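Local coordinates for protein beta-ketoacyl synthase (Pseudomonas aeruginosa, PDB 4CW4) that condenses acetyl-CoA with malonyl-ACP to give acetoacetyl-ACP, the primer with which bacterial fatty acid synthesis begins, at residues A[434-440]-A[466-472]; A[497-503]-A[520-526]. All blocks are in the same frame, centred on the assembly; numbering follows the deposited sequence.

Interaction 1. Residues A[434-440]-A[466-472]; sequences SFVHAHG and WPVTAVK
V436 packs on W466 through a single methyl: CG2 stands over the six-membered ring, 3.5 Å from its centroid and 13° off the normal, a CH-pi contact. At the rim of the same indole, NE1 donates to S434 OG (2.9 Å), a hydroxyl that also bonds V430. Tight packing continues on the face carrying H437 and T469, where T469 CG2 sits over the centre of the H437 imidazole, 3.5 Å from the ring centroid. T469 holds OG1 anti to its own nitrogen (chi1 -172°), a rotamer that points the hydroxyl at P500 O and puts the methyl over the ring. Strands 434-437 and 466-469 run parallel, joined through helix 444-461 as a beta-alpha-beta unit of the thiolase-like fold; V436 N donates to P467 O and V436 O accepts from T469 N. From A438 on the backbones part, and ordered waters fill this looser, still buried end. One joins H437 ND1 (2.8 Å), A438 O and V471 N; another bridges H439 ND1 and K472 NZ. K472, bent at chi4 (60°), brings NZ to a lone pair of H439 O at 2.8 Å, in the carbonyl plane. H439 is a predicted active-site histidine, close to C286, and K472 also touches H477.

Interaction 2. Residues A[497-503]-A[520-526]; sequences GILPGIK and SNRDMRQ
Two irregular loops of the ketosynthase fold, one leaving helix 482-496 and the other strand 517-519, run antiparallel here and share a single beta bridge between L499 and M524. Both backbone bonds of that pair form, L499 N to M524 O at 2.8 Å and M524 N to L499 O at 3.0 Å. Past P500 a side chain takes over from the backbone: D523 OD1 accepts G501 N at 2.8 Å on its anti lone pair, in a nearly straight bond. D523 CG stands beside the backbone N, opposite the carbonyl carbon (chi1 -63°), which carries the carboxylate to G501 and K503. D523 OD2 meets K503 NZ (2.9 Å) on its syn side, 25° out of plane, in a salt bridge, and it also accepts from S37. The lysine crosses the aspartate at about a right angle, and E36 is a second anionic partner for NZ. With these partners on its two oxygens, the carboxylate should be held against rotation and its negative charge probably stabilised. G501 CA lies against the backbone of 521-523, 3.3 Å from R522 O. Farther on, I502 N donates to S520 O (2.9 Å), and the hydroxyl of S520 accepts from R522 N in an ST turn. At the opposite end I498 CG1 lies over a face of the R525 guanidinium, 3.4 Å from NH1. R522, M524 and R525 are exposed, whereas the methyls of L499 pack on P467 and T469 of strand 466-469, and P500 and I502 pack on helix 472-475.

Side by side, the two contacts show how a fold changes its chemistry from the core to a partly buried layer nearer the surface. Interaction 1 is almost wholly buried and pairs parallel strands of regular register, with methyls over aromatic rings and ordered water at the end that carries the predicted active-site histidine. Interaction 2, farther from the centre of the chain, joins antiparallel loops with one short bridge and relies on a carboxylate and a lysine where regular pairing fails. Strand 466-469 is their common ground: a polar tie links T469 to P500, and close by L499 of interaction 2 sets CD1 against F435 CD2 (3.3 Å).

Interaction 1. Residues A[434-440]-A[466-472]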
ATOM      1  N   SER A 434      27.249  19.453  -0.068  1.00 11.85           N
ATOM      2  CA  SER A 434      26.190  18.443  -0.021  1.00 11.72           C
ATOM      3  C   SER A 434      26.607  17.269   0.854  1.00 11.31           C
ATOM      4  O   SER A 434      27.796  17.032   1.063  1.00 13.24           O
ATOM      5  CB  SER A 434      25.774  17.971  -1.431  1.00 12.94           C
ATOM      6  OG  SER A 434      26.683  17.040  -1.966  1.00 12.61           O
ATOM      7  N   PHE A 435      25.614  16.552   1.375  1.00 11.31           N
ATOM      8  CA  PHE A 435      25.850  15.357   2.175  1.00 11.29           C
ATOM      9  C   PHE A 435      24.798  14.306   1.842  1.00 10.79           C
ATOM     10  O   PHE A 435      23.770  14.600   1.217  1.00 11.81           O
ATOM     11  CB  PHE A 435      25.924  15.676   3.682  1.00 12.80           C
ATOM     12  CG  PHE A 435      24.620  16.119   4.328  1.00 12.61           C
ATOM     13  CD1 PHE A 435      24.042  17.350   4.036  1.00 12.60           C
ATOM     14  CD2 PHE A 435      24.015  15.321   5.296  1.00 13.07           C
ATOM     15  CE1 PHE A 435      22.861  17.755   4.675  1.00 12.79           C
ATOM     16  CE2 PHE A 435      22.842  15.718   5.920  1.00 12.41           C
ATOM     17  CZ  PHE A 435      22.271  16.939   5.609  1.00 12.49           C
ATOM     18  N   VAL A 436      25.086  13.076   2.249  1.00 10.66           N
ATOM     19  CA  VAL A 436      24.213  11.949   1.976  1.00 10.21           C
ATOM     20  C   VAL A 436      23.687  11.379   3.283  1.00 10.64           C
ATOM     21  O   VAL A 436      24.442  11.066   4.206  1.00 10.73           O
ATOM     22  CB  VAL A 436      24.962  10.822   1.226  1.00 11.27           C
ATOM     23  CG1 VAL A 436      24.035   9.612   0.983  1.00 11.09           C
ATOM     24  CG2 VAL A 436      25.559  11.321  -0.083  1.00 12.39           C
ATOM     25  N   HIS A 437      22.373  11.273   3.368  1.00 10.18           N
ATOM     26  CA  HIS A 437      21.721  10.451   4.375  1.00  9.70           C
ATOM     27  C   HIS A 437      21.645   9.053   3.796  1.00  8.78           C
ATOM     28  O   HIS A 437      20.737   8.719   3.020  1.00  9.39           O
ATOM     29  CB  HIS A 437      20.341  11.005   4.745  1.00 10.41           C
ATOM     30  CG  HIS A 437      20.324  11.622   6.103  1.00  9.95           C
ATOM     31  ND1 HIS A 437      20.203  10.863   7.242  1.00 10.06           N
ATOM     32  CD2 HIS A 437      20.496  12.907   6.514  1.00 10.14           C
ATOM     33  CE1 HIS A 437      20.292  11.650   8.299  1.00 10.11           C
ATOM     34  NE2 HIS A 437      20.464  12.897   7.883  1.00 10.85           N
ATOM     35  N   ALA A 438      22.631   8.242   4.165  1.00  9.13           N
ATOM     36  CA  ALA A 438      22.743   6.906   3.636  1.00  9.34           C
ATOM     37  C   ALA A 438      21.626   6.043   4.158  1.00  9.41           C
ATOM     38  O   ALA A 438      21.159   6.212   5.275  1.00 10.10           O
ATOM     39  CB  ALA A 438      24.061   6.288   4.022  1.00 10.11           C
ATOM     40  N   HIS A 439      21.237   5.093   3.334  1.00  9.51           N
ATOM     41  CA  HIS A 439      20.285   4.080   3.737  1.00  9.76           C
ATOM     42  C   HIS A 439      20.818   3.408   5.001  1.00  9.94           C
ATOM     43  O   HIS A 439      20.108   3.295   5.988  1.00 10.14           O
ATOM     44  CB  HIS A 439      20.083   3.067   2.623  1.00 10.02           C
ATOM     45  CG  HIS A 439      19.120   1.987   2.976  1.00  9.89           C
ATOM     46  ND1 HIS A 439      17.799   2.245   3.276  1.00 11.17           N
ATOM     47  CD2 HIS A 439      19.283   0.646   3.092  1.00 10.39           C
ATOM     48  CE1 HIS A 439      17.183   1.105   3.543  1.00 11.70           C
ATOM     49  NE2 HIS A 439      18.066   0.124   3.458  1.00 10.94           N
ATOM     50  N   GLY A 440      22.076   2.980   4.959  1.00  8.90           N
ATOM     51  CA  GLY A 440      22.819   2.599   6.158  1.00  7.79           C
ATOM     52  C   GLY A 440      22.046   1.693   7.090  1.00  9.79           C
ATOM     53  O   GLY A 440      21.826   2.039   8.244  1.00  9.97           O
ATOM     54  N   TRP A 466      32.843  13.113   0.449  1.00 12.86           N
ATOM     55  CA  TRP A 466      31.390  13.323   0.474  1.00 12.83           C
ATOM     56  C   TRP A 466      30.873  12.912   1.838  1.00 12.58           C
ATOM     57  O   TRP A 466      30.957  11.739   2.194  1.00 13.37           O
ATOM     58  CB  TRP A 466      30.707  12.476  -0.582  1.00 12.50           C
ATOM     59  CG  TRP A 466      29.400  12.988  -1.144  1.00 12.28           C
ATOM     60  CD1 TRP A 466      28.818  14.196  -0.942  1.00 12.29           C
ATOM     61  CD2 TRP A 466      28.549  12.270  -2.037  1.00 12.17           C
ATOM     62  NE1 TRP A 466      27.640  14.279  -1.655  1.00 12.20           N
ATOM     63  CE2 TRP A 466      27.459  13.107  -2.343  1.00 12.65           C
ATOM     64  CE3 TRP A 466      28.612  10.999  -2.606  1.00 12.53           C
ATOM     65  CZ2 TRP A 466      26.431  12.713  -3.207  1.00 13.36           C
ATOM     66  CZ3 TRP A 466      27.596  10.602  -3.459  1.00 12.68           C
ATOM     67  CH2 TRP A 466      26.521  11.466  -3.760  1.00 12.76           C
ATOM     68  N   PRO A 467      30.341  13.862   2.609  1.00 12.18           N
ATOM     69  CA  PRO A 467      29.953  13.476   3.968  1.00 11.97           C
ATOM     70  C   PRO A 467      28.729  12.575   3.978  1.00 11.41           C
ATOM     71  O   PRO A 467      27.722  12.835   3.290  1.00 11.61           O
ATOM     72  CB  PRO A 467      29.666  14.817   4.658  1.00 13.12           C
ATOM     73  CG  PRO A 467      30.369  15.837   3.801  1.00 12.28           C
ATOM     74  CD  PRO A 467      30.269  15.319   2.409  1.00 12.43           C
ATOM     75  N   VAL A 468      28.837  11.518   4.782  1.00 10.99           N
ATOM     76  CA  VAL A 468      27.801  10.502   4.920  1.00 11.02           C
ATOM     77  C   VAL A 468      27.375  10.363   6.382  1.00 10.91           C
ATOM     78  O   VAL A 468      28.211  10.293   7.285  1.00 12.11           O
ATOM     79  CB  VAL A 468      28.308   9.124   4.401  1.00 12.13           C
ATOM     80  CG1 VAL A 468      27.289   8.016   4.649  1.00 12.86           C
ATOM     81  CG2 VAL A 468      28.675   9.191   2.932  1.00 12.85           C
ATOM     82  N   THR A 469      26.068  10.304   6.608  1.00 10.04           N
ATOM     83  CA  THR A 469      25.506  10.060   7.924  1.00 10.26           C
ATOM     84  C   THR A 469      24.454   8.949   7.803  1.00  9.81           C
ATOM     85  O   THR A 469      23.986   8.660   6.706  1.00 10.78           O
ATOM     86  CB  THR A 469      24.937  11.364   8.522  1.00 11.85           C
ATOM     87  OG1 THR A 469      24.542  11.164   9.892  1.00 11.88           O
ATOM     88  CG2 THR A 469      23.767  11.904   7.709  1.00 11.60           C
ATOM     89  N   ALA A 470      24.130   8.300   8.924  1.00 10.12           N
ATOM     90  CA  ALA A 470      23.257   7.122   8.919  1.00 10.06           C
ATOM     91  C   ALA A 470      22.332   7.105  10.138  1.00  9.73           C
ATOM     92  O   ALA A 470      22.710   6.697  11.222  1.00  9.88           O
ATOM     93  CB  ALA A 470      24.094   5.854   8.853  1.00 10.50           C
ATOM     94  N   VAL A 471      21.113   7.594   9.939  1.00  8.94           N
ATOM     95  CA  VAL A 471      20.201   7.817  11.049  1.00  8.51           C
ATOM     96  C   VAL A 471      19.818   6.500  11.744  1.00  8.72           C
ATOM     97  O   VAL A 471      19.487   6.504  12.928  1.00  8.92           O
ATOM     98  CB  VAL A 471      18.933   8.568  10.585  1.00  9.64           C
ATOM     99  CG1 VAL A 471      17.989   7.620   9.831  1.00 10.66           C
ATOM    100  CG2 VAL A 471      18.236   9.246  11.762  1.00  9.28           C
ATOM    101  N   LYS A 472      19.882   5.379  11.022  1.00  8.47           N
ATOM    102  CA  LYS A 472      19.476   4.090  11.606  1.00  9.36           C
ATOM    103  C   LYS A 472      20.408   3.645  12.728  1.00  9.49           C
ATOM    104  O   LYS A 472      20.049   2.787  13.538  1.00  9.86           O
ATOM    105  CB  LYS A 472      19.376   2.995  10.538  1.00  8.95           C
ATOM    106  CG  LYS A 472      18.259   3.229   9.509  1.00  8.25           C
ATOM    107  CD  LYS A 472      18.243   2.153   8.428  1.00  9.36           C
ATOM    108  CE  LYS A 472      17.174   2.406   7.362  1.00  9.90           C
ATOM    109  NZ  LYS A 472      17.376   3.701   6.658  1.00  9.84           N
TER
HETATM  110  O   HOH W   1      20.442   8.086   7.169  1.00  9.47           O
HETATM  111  O   HOH W   2      20.909   4.922   8.258  1.00 11.60           O
HETATM  112  O   HOH W   3      16.050   4.301   4.147  1.00 12.59           O

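Interaction 2. Residues A[497-503]-A[520-526]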
ATOM      1  N   GLY A 497      23.956  22.955  11.826  1.00 12.37           N
ATOM      2  CA  GLY A 497      25.255  22.813  11.194  1.00 14.29           C
ATOM      3  C   GLY A 497      26.078  21.646  11.699  1.00 14.75           C
ATOM      4  O   GLY A 497      27.307  21.691  11.664  1.00 18.56           O
ATOM      5  N   ILE A 498      25.400  20.631  12.220  1.00 12.84           N
ATOM      6  CA  ILE A 498      26.062  19.443  12.749  1.00 12.52           C
ATOM      7  C   ILE A 498      25.636  18.237  11.929  1.00 12.73           C
ATOM      8  O   ILE A 498      24.436  18.012  11.728  1.00 12.35           O
ATOM      9  CB  ILE A 498      25.676  19.174  14.226  1.00 13.26           C
ATOM     10  CG1 ILE A 498      26.045  20.362  15.122  1.00 15.37           C
ATOM     11  CG2 ILE A 498      26.328  17.894  14.735  1.00 14.19           C
ATOM     12  CD1 ILE A 498      25.388  20.335  16.467  1.00 14.97           C
ATOM     13  N   LEU A 499      26.632  17.476  11.464  1.00 12.98           N
ATOM     14  CA  LEU A 499      26.412  16.195  10.796  1.00 12.31           C
ATOM     15  C   LEU A 499      26.570  15.059  11.799  1.00 12.13           C
ATOM     16  O   LEU A 499      27.666  14.855  12.328  1.00 11.83           O
ATOM     17  CB  LEU A 499      27.419  15.996   9.677  1.00 11.62           C
ATOM     18  CG  LEU A 499      27.236  14.739   8.833  1.00 13.90           C
ATOM     19  CD1 LEU A 499      26.024  14.890   7.938  1.00 14.55           C
ATOM     20  CD2 LEU A 499      28.484  14.487   8.028  1.00 15.05           C
ATOM     21  N   PRO A 500      25.481  14.314  12.082  1.00 11.70           N
ATOM     22  CA  PRO A 500      25.609  13.314  13.152  1.00 11.36           C
ATOM     23  C   PRO A 500      26.574  12.196  12.773  1.00 11.92           C
ATOM     24  O   PRO A 500      26.556  11.721  11.643  1.00 13.26           O
ATOM     25  CB  PRO A 500      24.187  12.776  13.317  1.00 11.40           C
ATOM     26  CG  PRO A 500      23.318  13.807  12.710  1.00 11.46           C
ATOM     27  CD  PRO A 500      24.107  14.390  11.587  1.00 11.17           C
ATOM     28  N   GLY A 501      27.438  11.816  13.705  1.00 12.03           N
ATOM     29  CA  GLY A 501      28.332  10.696  13.480  1.00 11.71           C
ATOM     30  C   GLY A 501      27.603   9.364  13.554  1.00 11.19           C
ATOM     31  O   GLY A 501      26.471   9.280  14.009  1.00 11.58           O
ATOM     32  N   ILE A 502      28.278   8.312  13.113  1.00 11.18           N
ATOM     33  CA  ILE A 502      27.795   6.937  13.304  1.00 11.46           C
ATOM     34  C   ILE A 502      28.476   6.454  14.587  1.00 11.94           C
ATOM     35  O   ILE A 502      29.543   5.832  14.560  1.00 13.30           O
ATOM     36  CB  ILE A 502      28.118   6.027  12.107  1.00 11.30           C
ATOM     37  CG1 ILE A 502      27.669   6.696  10.795  1.00 11.88           C
ATOM     38  CG2 ILE A 502      27.445   4.670  12.314  1.00 11.60           C
ATOM     39  CD1 ILE A 502      27.941   5.879   9.550  1.00 12.38           C
ATOM     40  N   LYS A 503      27.878   6.780  15.726  1.00 11.50           N
ATOM     41  CA  LYS A 503      28.598   6.647  17.001  1.00 12.59           C
ATOM     42  C   LYS A 503      28.689   5.221  17.498  1.00 12.66           C
ATOM     43  O   LYS A 503      29.470   4.927  18.399  1.00 13.59           O
ATOM     44  CB  LYS A 503      27.965   7.546  18.064  1.00 14.05           C
ATOM     45  CG  LYS A 503      28.087   8.993  17.716  1.00 16.74           C
ATOM     46  CD  LYS A 503      27.480   9.900  18.767  1.00 19.00           C
ATOM     47  CE  LYS A 503      27.555  11.300  18.272  1.00 19.95           C
ATOM     48  NZ  LYS A 503      26.312  12.023  18.546  1.00 18.53           N
ATOM     49  N   SER A 520      32.180   9.194   9.331  1.00 14.62           N
ATOM     50  CA  SER A 520      32.796   9.387  10.629  1.00 15.54           C
ATOM     51  C   SER A 520      31.936   8.843  11.759  1.00 14.12           C
ATOM     52  O   SER A 520      30.699   8.871  11.674  1.00 13.43           O
ATOM     53  CB  SER A 520      33.033  10.869  10.867  1.00 18.48           C
ATOM     54  OG  SER A 520      33.616  11.076  12.135  1.00 20.58           O
ATOM     55  N   ASN A 521      32.607   8.395  12.825  1.00 15.57           N
ATOM     56  CA  ASN A 521      31.908   7.926  14.018  1.00 15.63           C
ATOM     57  C   ASN A 521      31.724   9.026  15.052  1.00 16.60           C
ATOM     58  O   ASN A 521      31.231   8.769  16.156  1.00 17.44           O
ATOM     59  CB  ASN A 521      32.557   6.664  14.620  1.00 17.35           C
ATOM     60  CG  ASN A 521      33.889   6.919  15.276  1.00 20.45           C
ATOM     61  OD1 ASN A 521      34.487   7.983  15.150  1.00 21.50           O
ATOM     62  ND2 ASN A 521      34.375   5.905  15.981  1.00 22.23           N
ATOM     63  N   ARG A 522      32.085  10.250  14.655  1.00 16.23           N
ATOM     64  CA  ARG A 522      31.948  11.458  15.475  1.00 17.01           C
ATOM     65  C   ARG A 522      31.068  12.471  14.766  1.00 15.58           C
ATOM     66  O   ARG A 522      31.051  12.524  13.535  1.00 15.10           O
ATOM     67  CB  ARG A 522      33.322  12.144  15.736  1.00 20.52           C
ATOM     68  CG  ARG A 522      34.464  11.214  16.110  1.00 25.47           C
ATOM     69  CD  ARG A 522      34.417  10.819  17.572  1.00 30.39           C
ATOM     70  NE  ARG A 522      35.651  10.145  17.993  1.00 33.69           N
ATOM     71  CZ  ARG A 522      35.708   9.052  18.759  1.00 36.06           C
ATOM     72  NH1 ARG A 522      34.601   8.478  19.222  1.00 36.25           N
ATOM     73  NH2 ARG A 522      36.890   8.531  19.070  1.00 36.88           N
ATOM     74  N   ASP A 523      30.345  13.275  15.545  1.00 14.70           N
ATOM     75  CA  ASP A 523      29.622  14.425  14.988  1.00 14.76           C
ATOM     76  C   ASP A 523      30.627  15.389  14.363  1.00 15.48           C
ATOM     77  O   ASP A 523      31.710  15.621  14.919  1.00 17.14           O
ATOM     78  CB  ASP A 523      28.809  15.165  16.062  1.00 14.63           C
ATOM     79  CG  ASP A 523      27.722  14.302  16.678  1.00 14.81           C
ATOM     80  OD1 ASP A 523      27.312  13.302  16.048  1.00 14.88           O
ATOM     81  OD2 ASP A 523      27.252  14.636  17.786  1.00 15.66           O
ATOM     82  N   MET A 524      30.257  15.964  13.221  1.00 16.31           N
ATOM     83  CA  MET A 524      31.140  16.881  12.482  1.00 18.78           C
ATOM     84  C   MET A 524      30.452  18.208  12.203  1.00 19.77           C
ATOM     85  O   MET A 524      29.281  18.239  11.845  1.00 18.17           O
ATOM     86  CB  MET A 524      31.549  16.250  11.147  1.00 22.61           C
ATOM     87  CG  MET A 524      32.396  15.006  11.290  1.00 26.67           C
ATOM     88  SD  MET A 524      34.048  15.410  11.880  1.00 31.39           S
ATOM     89  CE  MET A 524      34.678  13.803  12.316  1.00 32.63           C
ATOM     90  N   ARG A 525      31.205  19.296  12.317  1.00 22.45           N
ATOM     91  CA  ARG A 525      30.716  20.625  11.934  1.00 27.37           C
ATOM     92  C   ARG A 525      31.552  21.178  10.789  1.00 29.74           C
ATOM     93  O   ARG A 525      32.709  21.548  10.974  1.00 31.88           O
ATOM     94  CB  ARG A 525      30.769  21.608  13.110  1.00 31.56           C
ATOM     95  CG  ARG A 525      30.037  21.161  14.367  1.00 35.58           C
ATOM     96  CD  ARG A 525      29.975  22.288  15.411  1.00 38.64           C
ATOM     97  NE  ARG A 525      29.151  23.398  14.937  1.00 41.38           N
ATOM     98  CZ  ARG A 525      27.956  23.744  15.421  1.00 42.89           C
ATOM     99  NH1 ARG A 525      27.416  23.116  16.458  1.00 43.61           N
ATOM    100  NH2 ARG A 525      27.309  24.759  14.874  1.00 43.34           N
ATOM    101  N   GLN A 526      30.925  21.266   9.625  0.55 30.40           N
ATOM    102  CA  GLN A 526      31.532  21.730   8.387  0.55 31.27           C
ATOM    103  C   GLN A 526      31.745  23.241   8.428  0.55 31.92           C
ATOM    104  O   GLN A 526      30.847  23.966   8.858  0.55 31.95           O
ATOM    105  CB  GLN A 526      30.564  21.415   7.236  0.55 31.35           C
ATOM    106  CG  GLN A 526      30.366  19.934   6.894  0.55 31.49           C
ATOM    107  CD  GLN A 526      29.794  19.064   8.020  0.55 30.86           C
ATOM    108  OE1 GLN A 526      29.004  19.504   8.862  0.55 29.09           O
ATOM    109  NE2 GLN A 526      30.181  17.800   8.005  0.55 31.56           N
TER
HETATM  110  O   HOH W   4      28.501  23.010   9.346  1.00 33.52           O
HETATM  111  O   HOH W   5      29.623  12.905  11.233  1.00 15.01           O